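PDB 3S9J: member of DUF4221 family, which is of unknown function but folds as a six-bladed beta-propeller. Local coordinates for residues Q91-L103 with Y116-F130. Residues are numbered along the deposited sequence; the frame is centred on the assembly and turned at random.
Sequences QYILVAQNNISRL and YNFQTPEGRFTPLSF. With FMT (formic acid), chain L; FMT (formic acid), chain P.
The Phe130 ring takes the Ala96 methyl over one face, CB lying 4.1 Å from the ring centroid and 20° off its normal, a CH-pi contact. Leu94 O and Leu103 CD1 both sit at the edge of that ring, while Ile145 and Leu147 of strand 144-148 touch it from the next sheet. Phe125 is met at its edge instead: Asn98 O approaches CE1 to 3.3 Å, and the Asn98 amide stands nearly perpendicular to the ring, their planes 83° apart.

Asn98 has CG anti to its own N (chi1 -180°), which carries OD1 across to the backbone of the other segment. Leu128 N donates to that oxygen over 2.9 Å, in the carbonyl plane and on a lone pair. ND2 donates to Asn99 OD1; an accepting OD1 and a donating ND2 set the flip of the amide. With an alanine in place of Asn98, Leu128 N would probably lose its acceptor and the edge of Phe125 the amide beside it.

Leu128 CD1 reaches Arg102 N at 3.5 Å, packing its methyl on the hairpin backbone. Ser101 O accepts from Phe118 N, a nearly straight bond although the donor stands above the carbonyl plane. Ser101 OG meets waters 5 and 6, which link it to Phe118 O and Gln119 NE2.

Leu103 and Tyr116 form an antiparallel hydrogen-bonded pair, with Tyr116 N to Leu103 O at 2.7 Å. Gln97 and Arg102 pair in both directions (N to O), and Ser101, inserted with positive phi, makes a G1 beta bulge in their hairpin. The arrangement is that of a propeller blade: past outer strand 112-117 of the four-stranded antiparallel sheet, the chain passes the 98-101 turn to reach strand 93-97, where Phe130 packs between this blade and strand 144-148 of the next.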
ATOM      1  N   GLN A  91     -18.977   7.856   3.325  1.00 24.97           N
ATOM      2  CA  GLN A  91     -20.342   7.783   2.788  1.00 25.98           C
ATOM      3  C   GLN A  91     -20.448   6.943   1.534  1.00 24.81           C
ATOM      4  O   GLN A  91     -21.550   6.486   1.163  1.00 24.45           O
ATOM      5  CB  GLN A  91     -20.865   9.195   2.493  1.00 25.95           C
ATOM      6  CG  GLN A  91     -20.940  10.092   3.729  1.00 29.26           C
ATOM      7  CD  GLN A  91     -21.715   9.463   4.882  1.00 31.94           C
ATOM      8  OE1 GLN A  91     -22.818   8.956   4.704  1.00 29.29           O
ATOM      9  NE2 GLN A  91     -21.124   9.481   6.067  1.00 28.20           N
ATOM     10  N   TYR A  92     -19.307   6.729   0.880  1.00 23.20           N
ATOM     11  CA  TYR A  92     -19.222   5.938  -0.337  1.00 22.85           C
ATOM     12  C   TYR A  92     -17.863   5.304  -0.358  1.00 22.79           C
ATOM     13  O   TYR A  92     -16.834   5.980  -0.505  1.00 22.88           O
ATOM     14  CB  TYR A  92     -19.390   6.860  -1.558  1.00 24.97           C
ATOM     15  CG  TYR A  92     -19.380   6.130  -2.917  1.00 24.63           C
ATOM     16  CD1 TYR A  92     -20.518   5.504  -3.405  1.00 25.28           C
ATOM     17  CD2 TYR A  92     -18.234   6.103  -3.694  1.00 29.09           C
ATOM     18  CE1 TYR A  92     -20.525   4.867  -4.661  1.00 27.74           C
ATOM     19  CE2 TYR A  92     -18.217   5.453  -4.938  1.00 29.03           C
ATOM     20  CZ  TYR A  92     -19.360   4.850  -5.406  1.00 26.89           C
ATOM     21  OH  TYR A  92     -19.343   4.247  -6.644  1.00 30.91           O
ATOM     22  N   ILE A  93     -17.892   4.002  -0.124  1.00 22.73           N
ATOM     23  CA  ILE A  93     -16.691   3.186   0.069  1.00 20.86           C
ATOM     24  C   ILE A  93     -16.659   2.131  -1.027  1.00 21.90           C
ATOM     25  O   ILE A  93     -17.673   1.507  -1.319  1.00 22.06           O
ATOM     26  CB  ILE A  93     -16.706   2.510   1.469  1.00 20.85           C
ATOM     27  CG1 ILE A  93     -16.461   3.548   2.576  1.00 23.24           C
ATOM     28  CG2 ILE A  93     -15.627   1.346   1.562  1.00 18.74           C
ATOM     29  CD1 ILE A  93     -16.936   3.081   3.997  1.00 23.39           C
ATOM     30  N   LEU A  94     -15.482   1.923  -1.608  1.00 20.47           N
ATOM     31  CA  LEU A  94     -15.287   0.877  -2.592  1.00 21.84           C
ATOM     32  C   LEU A  94     -14.548  -0.294  -1.925  1.00 21.23           C
ATOM     33  O   LEU A  94     -13.598  -0.087  -1.176  1.00 20.31           O
ATOM     34  CB  LEU A  94     -14.508   1.417  -3.787  1.00 21.65           C
ATOM     35  CG  LEU A  94     -15.351   2.305  -4.730  1.00 23.04           C
ATOM     36  CD1 LEU A  94     -14.457   3.040  -5.739  1.00 29.24           C
ATOM     37  CD2 LEU A  94     -16.402   1.431  -5.428  1.00 28.29           C
ATOM     38  N   VAL A  95     -15.010  -1.509  -2.204  1.00 20.55           N
ATOM     39  CA  VAL A  95     -14.384  -2.683  -1.619  0.50 19.57           C
ATOM     40  C   VAL A  95     -14.021  -3.674  -2.712  1.00 21.52           C
ATOM     41  O   VAL A  95     -14.722  -3.837  -3.705  1.00 20.93           O
ATOM     42  CB  VAL A  95     -15.230  -3.394  -0.512  0.50 18.81           C
ATOM     43  CG1 VAL A  95     -15.659  -2.389   0.615  0.50 19.54           C
ATOM     44  CG2 VAL A  95     -16.444  -4.114  -1.113  0.50 20.89           C
ATOM     45  N   ALA A  96     -12.870  -4.299  -2.519  1.00 19.96           N
ATOM     46  CA  ALA A  96     -12.312  -5.287  -3.457  1.00 20.12           C
ATOM     47  C   ALA A  96     -12.619  -6.689  -2.933  1.00 21.43           C
ATOM     48  O   ALA A  96     -12.395  -6.994  -1.756  1.00 21.42           O
ATOM     49  CB  ALA A  96     -10.796  -5.123  -3.615  1.00 21.27           C
ATOM     50  N   GLN A  97     -13.133  -7.540  -3.821  1.00 20.84           N
ATOM     51  CA  GLN A  97     -13.434  -8.928  -3.487  1.00 21.04           C
ATOM     52  C   GLN A  97     -12.744  -9.813  -4.519  1.00 21.61           C
ATOM     53  O   GLN A  97     -13.382 -10.408  -5.408  1.00 22.96           O
ATOM     54  CB  GLN A  97     -14.936  -9.166  -3.407  1.00 22.05           C
ATOM     55  CG  GLN A  97     -15.701  -8.188  -2.519  1.00 21.50           C
ATOM     56  CD  GLN A  97     -17.086  -8.612  -2.272  1.00 23.61           C
ATOM     57  OE1 GLN A  97     -17.323  -9.605  -1.580  1.00 24.64           O
ATOM     58  NE2 GLN A  97     -18.041  -7.880  -2.838  1.00 22.30           N
ATOM     59  N   ASN A  98     -11.427  -9.859  -4.403  1.00 21.81           N
ATOM     60  CA  ASN A  98     -10.593 -10.645  -5.318  1.00 24.36           C
ATOM     61  C   ASN A  98     -11.111 -12.043  -5.635  1.00 24.72           C
ATOM     62  O   ASN A  98     -11.172 -12.429  -6.810  1.00 25.62           O
ATOM     63  CB  ASN A  98      -9.190 -10.744  -4.776  1.00 25.78           C
ATOM     64  CG  ASN A  98      -8.261 -11.547  -5.679  1.00 29.37           C
ATOM     65  OD1 ASN A  98      -7.774 -11.040  -6.657  1.00 32.00           O
ATOM     66  ND2 ASN A  98      -7.997 -12.806  -5.313  1.00 28.77           N
ATOM     67  N   ASN A  99     -11.475 -12.829  -4.612  1.00 23.12           N
ATOM     68  CA  ASN A  99     -11.704 -14.242  -4.811  1.00 25.27           C
ATOM     69  C   ASN A  99     -12.932 -14.519  -5.655  1.00 28.42           C
ATOM     70  O   ASN A  99     -13.068 -15.603  -6.186  1.00 26.49           O
ATOM     71  CB  ASN A  99     -11.815 -14.974  -3.475  1.00 27.76           C
ATOM     72  CG  ASN A  99     -10.495 -15.058  -2.740  1.00 28.81           C
ATOM     73  OD1 ASN A  99      -9.437 -14.683  -3.253  1.00 30.66           O
ATOM     74  ND2 ASN A  99     -10.556 -15.570  -1.491  1.00 35.85           N
ATOM     75  N   ILE A 100     -13.819 -13.531  -5.801  1.00 25.79           N
ATOM     76  CA  ILE A 100     -15.004 -13.664  -6.614  1.00 25.95           C
ATOM     77  C   ILE A 100     -15.048 -12.657  -7.800  1.00 24.44           C
ATOM     78  O   ILE A 100     -16.105 -12.453  -8.393  1.00 26.01           O
ATOM     79  CB  ILE A 100     -16.325 -13.578  -5.771  1.00 27.32           C
ATOM     80  CG1 ILE A 100     -16.442 -12.233  -5.034  1.00 24.30           C
ATOM     81  CG2 ILE A 100     -16.447 -14.775  -4.781  1.00 31.66           C
ATOM     82  CD1 ILE A 100     -17.854 -11.956  -4.536  1.00 27.41           C
ATOM     83  N   SER A 101     -13.902 -12.065  -8.123  1.00 24.64           N
ATOM     84  CA  SER A 101     -13.773 -11.144  -9.244  1.00 25.68           C
ATOM     85  C   SER A 101     -14.783  -9.987  -9.173  1.00 26.02           C
ATOM     86  O   SER A 101     -15.427  -9.655 -10.172  1.00 26.91           O
ATOM     87  CB  SER A 101     -13.919 -11.931 -10.553  1.00 27.82           C
ATOM     88  OG  SER A 101     -12.753 -12.757 -10.733  1.00 27.46           O
ATOM     89  N   ARG A 102     -14.937  -9.385  -8.000  1.00 22.83           N
ATOM     90  CA  ARG A 102     -15.982  -8.379  -7.802  1.00 23.58           C
ATOM     91  C   ARG A 102     -15.433  -7.160  -7.083  1.00 24.38           C
ATOM     92  O   ARG A 102     -14.690  -7.288  -6.106  1.00 22.34           O
ATOM     93  CB  ARG A 102     -17.159  -8.962  -7.004  1.00 21.60           C
ATOM     94  CG  ARG A 102     -18.331  -8.017  -6.776  1.00 27.56           C
ATOM     95  CD  ARG A 102     -19.439  -8.651  -5.940  1.00 29.19           C
ATOM     96  NE  ARG A 102     -20.053  -9.762  -6.648  1.00 31.28           N
ATOM     97  CZ  ARG A 102     -20.907 -10.658  -6.131  1.00 31.38           C
ATOM     98  NH1 ARG A 102     -21.326 -10.607  -4.872  1.00 30.08           N
ATOM     99  NH2 ARG A 102     -21.365 -11.628  -6.911  1.00 37.38           N
ATOM    100  N   LEU A 103     -15.803  -5.983  -7.594  1.00 22.99           N
ATOM    101  CA  LEU A 103     -15.683  -4.731  -6.881  0.50 21.91           C
ATOM    102  C   LEU A 103     -17.084  -4.326  -6.420  1.00 22.49           C
ATOM    103  O   LEU A 103     -18.054  -4.538  -7.140  1.00 22.76           O
ATOM    104  CB  LEU A 103     -15.107  -3.678  -7.833  0.50 23.37           C
ATOM    105  CG  LEU A 103     -14.939  -2.242  -7.384  0.50 25.85           C
ATOM    106  CD1 LEU A 103     -13.721  -2.120  -6.505  0.50 22.07           C
ATOM    107  CD2 LEU A 103     -14.785  -1.400  -8.626  0.50 26.85           C
ATOM    108  N   TYR A 116     -19.909  -4.869  -9.076  1.00 25.24           N
ATOM    109  CA  TYR A 116     -19.316  -4.888 -10.391  1.00 25.76           C
ATOM    110  C   TYR A 116     -18.486  -6.154 -10.574  1.00 26.30           C
ATOM    111  O   TYR A 116     -17.621  -6.449  -9.774  1.00 24.46           O
ATOM    112  CB  TYR A 116     -18.365  -3.726 -10.598  1.00 25.33           C
ATOM    113  CG  TYR A 116     -18.921  -2.356 -10.298  1.00 27.19           C
ATOM    114  CD1 TYR A 116     -18.821  -1.817  -9.022  1.00 27.28           C
ATOM    115  CD2 TYR A 116     -19.486  -1.571 -11.300  1.00 29.65           C
ATOM    116  CE1 TYR A 116     -19.309  -0.559  -8.723  1.00 28.11           C
ATOM    117  CE2 TYR A 116     -19.957  -0.288 -11.018  1.00 27.15           C
ATOM    118  CZ  TYR A 116     -19.871   0.216  -9.726  1.00 28.23           C
ATOM    119  OH  TYR A 116     -20.320   1.470  -9.429  1.00 28.61           O
ATOM    120  N   ASN A 117     -18.687  -6.843 -11.687  1.00 28.42           N
ATOM    121  CA  ASN A 117     -17.765  -7.890 -12.112  1.00 27.33           C
ATOM    122  C   ASN A 117     -16.513  -7.256 -12.671  1.00 28.85           C
ATOM    123  O   ASN A 117     -16.584  -6.344 -13.495  1.00 30.59           O
ATOM    124  CB  ASN A 117     -18.442  -8.783 -13.155  1.00 28.61           C
ATOM    125  CG  ASN A 117     -17.541  -9.889 -13.672  1.00 34.44           C
ATOM    126  OD1 ASN A 117     -17.138 -10.767 -12.909  1.00 32.77           O
ATOM    127  ND2 ASN A 117     -17.209  -9.851 -14.976  1.00 33.79           N
ATOM    128  N   PHE A 118     -15.343  -7.705 -12.219  1.00 25.32           N
ATOM    129  CA  PHE A 118     -14.078  -7.130 -12.705  0.50 26.68           C
ATOM    130  C   PHE A 118     -13.207  -8.286 -13.185  1.00 30.43           C
ATOM    131  O   PHE A 118     -12.677  -9.079 -12.401  1.00 29.86           O
ATOM    132  CB  PHE A 118     -13.356  -6.282 -11.630  0.50 26.92           C
ATOM    133  CG  PHE A 118     -12.261  -5.333 -12.158  0.50 20.20           C
ATOM    134  CD1 PHE A 118     -11.245  -5.767 -13.008  0.50 24.87           C
ATOM    135  CD2 PHE A 118     -12.184  -4.026 -11.688  0.50 20.40           C
ATOM    136  CE1 PHE A 118     -10.230  -4.908 -13.417  0.50 25.52           C
ATOM    137  CE2 PHE A 118     -11.177  -3.157 -12.092  0.50 22.41           C
ATOM    138  CZ  PHE A 118     -10.190  -3.598 -12.966  0.50 28.86           C
ATOM    139  N   GLN A 119     -13.087  -8.380 -14.499  1.00 28.40           N
ATOM    140  CA  GLN A 119     -12.233  -9.374 -15.148  1.00 29.62           C
ATOM    141  C   GLN A 119     -11.533  -8.624 -16.249  1.00 32.57           C
ATOM    142  O   GLN A 119     -11.858  -7.450 -16.528  1.00 32.44           O
ATOM    143  CB  GLN A 119     -13.087 -10.495 -15.744  1.00 30.73           C
ATOM    144  CG  GLN A 119     -13.761 -11.366 -14.694  1.00 32.92           C
ATOM    145  CD  GLN A 119     -14.756 -12.350 -15.320  1.00 42.74           C
ATOM    146  OE1 GLN A 119     -15.649 -11.969 -16.094  1.00 42.19           O
ATOM    147  NE2 GLN A 119     -14.603 -13.623 -14.980  1.00 51.39           N
ATOM    148  N   THR A 120     -10.596  -9.284 -16.907  1.00 29.72           N
ATOM    149  CA  THR A 120      -9.928  -8.667 -18.025  1.00 31.29           C
ATOM    150  C   THR A 120     -10.982  -8.478 -19.123  1.00 30.40           C
ATOM    151  O   THR A 120     -12.044  -9.128 -19.114  1.00 30.58           O
ATOM    152  CB  THR A 120      -8.773  -9.505 -18.566  1.00 31.61           C
ATOM    153  OG1 THR A 120      -9.276 -10.700 -19.177  1.00 31.96           O
ATOM    154  CG2 THR A 120      -7.755  -9.861 -17.414  1.00 31.54           C
ATOM    155  N   PRO A 121     -10.698  -7.592 -20.072  1.00 35.36           N
ATOM    156  CA  PRO A 121     -11.635  -7.469 -21.222  1.00 34.98           C
ATOM    157  C   PRO A 121     -12.013  -8.812 -21.853  1.00 35.55           C
ATOM    158  O   PRO A 121     -13.197  -9.052 -22.134  1.00 36.10           O
ATOM    159  CB  PRO A 121     -10.856  -6.580 -22.187  1.00 35.81           C
ATOM    160  CG  PRO A 121     -10.134  -5.612 -21.277  1.00 35.17           C
ATOM    161  CD  PRO A 121      -9.701  -6.497 -20.054  1.00 35.78           C
ATOM    162  N   GLU A 122     -11.034  -9.716 -22.010  1.00 35.59           N
ATOM    163  CA  GLU A 122     -11.309 -11.041 -22.573  1.00 35.97           C
ATOM    164  C   GLU A 122     -11.993 -12.029 -21.623  1.00 38.02           C
ATOM    165  O   GLU A 122     -12.295 -13.159 -22.032  1.00 39.43           O
ATOM    166  CB  GLU A 122     -10.031 -11.667 -23.132  1.00 37.49           C
ATOM    167  CG  GLU A 122      -9.562 -11.021 -24.392  1.00 38.54           C
ATOM    168  CD  GLU A 122     -10.584 -11.183 -25.527  1.00 44.46           C
ATOM    169  OE1 GLU A 122     -11.004 -12.329 -25.800  1.00 42.70           O
ATOM    170  OE2 GLU A 122     -10.976 -10.157 -26.109  1.00 44.60           O
ATOM    171  N   GLY A 123     -12.246 -11.618 -20.378  1.00 32.70           N
ATOM    172  CA  GLY A 123     -13.044 -12.413 -19.469  1.00 33.17           C
ATOM    173  C   GLY A 123     -12.200 -13.314 -18.558  1.00 34.35           C
ATOM    174  O   GLY A 123     -12.740 -14.238 -17.964  1.00 36.79           O
ATOM    175  N   ARG A 124     -10.921 -12.989 -18.400  1.00 32.83           N
ATOM    176  CA  ARG A 124     -10.026 -13.772 -17.540  0.50 34.06           C
ATOM    177  C   ARG A 124      -9.979 -13.224 -16.117  1.00 33.93           C
ATOM    178  O   ARG A 124     -10.164 -12.017 -15.876  1.00 28.86           O
ATOM    179  CB  ARG A 124      -8.612 -13.793 -18.114  0.50 34.98           C
ATOM    180  CG  ARG A 124      -8.444 -14.683 -19.332  0.50 38.06           C
ATOM    181  CD  ARG A 124      -6.960 -14.933 -19.576  0.50 43.68           C
ATOM    182  NE  ARG A 124      -6.315 -13.785 -20.207  0.50 49.61           N
ATOM    183  CZ  ARG A 124      -5.006 -13.562 -20.184  0.50 56.91           C
ATOM    184  NH1 ARG A 124      -4.201 -14.405 -19.541  0.50 50.32           N
ATOM    185  NH2 ARG A 124      -4.509 -12.493 -20.795  0.50 60.51           N
ATOM    186  N   PHE A 125      -9.726 -14.119 -15.166  1.00 31.97           N
ATOM    187  CA  PHE A 125      -9.486 -13.711 -13.802  1.00 29.97           C
ATOM    188  C   PHE A 125      -8.270 -12.810 -13.775  1.00 27.99           C
ATOM    189  O   PHE A 125      -7.250 -13.104 -14.403  1.00 30.32           O
ATOM    190  CB  PHE A 125      -9.228 -14.927 -12.900  1.00 31.48           C
ATOM    191  CG  PHE A 125      -8.829 -14.539 -11.507  1.00 31.40           C
ATOM    192  CD1 PHE A 125      -9.795 -14.264 -10.550  1.00 35.17           C
ATOM    193  CD2 PHE A 125      -7.493 -14.391 -11.181  1.00 34.45           C
ATOM    194  CE1 PHE A 125      -9.421 -13.867  -9.260  1.00 31.05           C
ATOM    195  CE2 PHE A 125      -7.118 -13.985  -9.892  1.00 36.96           C
ATOM    196  CZ  PHE A 125      -8.104 -13.724  -8.947  1.00 36.89           C
ATOM    197  N   THR A 126      -8.358 -11.721 -13.004  1.00 27.65           N
ATOM    198  CA  THR A 126      -7.207 -10.850 -12.760  1.00 29.48           C
ATOM    199  C   THR A 126      -7.247 -10.411 -11.286  1.00 28.28           C
ATOM    200  O   THR A 126      -8.318 -10.080 -10.773  1.00 26.58           O
ATOM    201  CB  THR A 126      -7.167  -9.615 -13.743  1.00 30.26           C
ATOM    202  OG1 THR A 126      -6.051  -8.792 -13.431  1.00 37.80           O
ATOM    203  CG2 THR A 126      -8.428  -8.790 -13.671  1.00 31.63           C
ATOM    204  N   PRO A 127      -6.091 -10.455 -10.583  1.00 28.28           N
ATOM    205  CA  PRO A 127      -6.143 -10.058  -9.163  1.00 27.71           C
ATOM    206  C   PRO A 127      -6.675  -8.639  -8.957  1.00 27.53           C
ATOM    207  O   PRO A 127      -6.246  -7.721  -9.635  1.00 26.93           O
ATOM    208  CB  PRO A 127      -4.686 -10.201  -8.696  1.00 28.78           C
ATOM    209  CG  PRO A 127      -4.153 -11.334  -9.566  1.00 34.85           C
ATOM    210  CD  PRO A 127      -4.818 -11.126 -10.926  1.00 30.42           C
ATOM    211  N   LEU A 128      -7.603  -8.506  -8.012  1.00 28.06           N
ATOM    212  CA  LEU A 128      -8.226  -7.219  -7.651  0.50 28.24           C
ATOM    213  C   LEU A 128      -7.817  -6.862  -6.244  1.00 28.56           C
ATOM    214  O   LEU A 128      -8.167  -7.585  -5.300  1.00 27.11           O
ATOM    215  CB  LEU A 128      -9.742  -7.337  -7.638  0.50 27.73           C
ATOM    216  CG  LEU A 128     -10.378  -7.745  -8.932  0.50 29.26           C
ATOM    217  CD1 LEU A 128     -11.892  -7.821  -8.716  0.50 24.58           C
ATOM    218  CD2 LEU A 128      -9.975  -6.735  -9.997  0.50 29.58           C
ATOM    219  N   SER A 129      -7.084  -5.773  -6.090  1.00 25.51           N
ATOM    220  CA  SER A 129      -6.691  -5.364  -4.764  1.00 26.72           C
ATOM    221  C   SER A 129      -6.383  -3.889  -4.686  1.00 24.14           C
ATOM    222  O   SER A 129      -6.000  -3.256  -5.681  1.00 23.34           O
ATOM    223  CB  SER A 129      -5.441  -6.158  -4.302  1.00 29.47           C
ATOM    224  OG  SER A 129      -5.090  -5.809  -2.961  1.00 31.54           O
ATOM    225  N   PHE A 130      -6.601  -3.372  -3.493  1.00 22.65           N
ATOM    226  CA  PHE A 130      -6.053  -2.102  -3.041  1.00 21.97           C
ATOM    227  C   PHE A 130      -5.933  -2.223  -1.519  1.00 23.00           C
ATOM    228  O   PHE A 130      -6.583  -3.083  -0.891  1.00 23.43           O
ATOM    229  CB  PHE A 130      -6.851  -0.860  -3.506  1.00 22.49           C
ATOM    230  CG  PHE A 130      -8.350  -1.020  -3.518  1.00 21.83           C
ATOM    231  CD1 PHE A 130      -9.095  -0.901  -2.363  1.00 22.87           C
ATOM    232  CD2 PHE A 130      -9.034  -1.182  -4.726  1.00 25.81           C
ATOM    233  CE1 PHE A 130     -10.487  -1.043  -2.410  1.00 23.20           C
ATOM    234  CE2 PHE A 130     -10.417  -1.311  -4.761  1.00 25.20           C
ATOM    235  CZ  PHE A 130     -11.136  -1.222  -3.603  1.00 24.61           C
TER
HETATM  236  C   FMT L 410      -7.161 -10.072 -21.606  1.00 44.99           C
HETATM  237  O1  FMT L 410      -7.971  -9.161 -21.901  1.00 44.08           O
HETATM  238  O2  FMT L 410      -7.442 -11.121 -20.984  1.00 44.05           O
HETATM  239  C   FMT P 414     -13.789 -16.078   0.186  1.00 63.49           C
HETATM  240  O1  FMT P 414     -13.486 -16.580  -0.915  1.00 59.04           O
HETATM  241  O2  FMT P 414     -14.822 -16.376   0.817  1.00 64.04           O
HETATM  242  O   HOH W   1     -21.328   2.677  -7.261  1.00 25.51           O
HETATM  243  O   HOH W   2      -9.592  -8.308  -2.878  1.00 27.79           O
HETATM  244  O   HOH W   3     -10.379 -10.746  -9.045  1.00 37.21           O
HETATM  245  O   HOH W   4     -17.850 -11.488 -10.489  1.00 32.25           O
HETATM  246  O   HOH W   5     -10.980 -11.085 -11.638  1.00 29.54           O
HETATM  247  O   HOH W   6     -13.168 -14.483 -12.870  1.00 48.91           O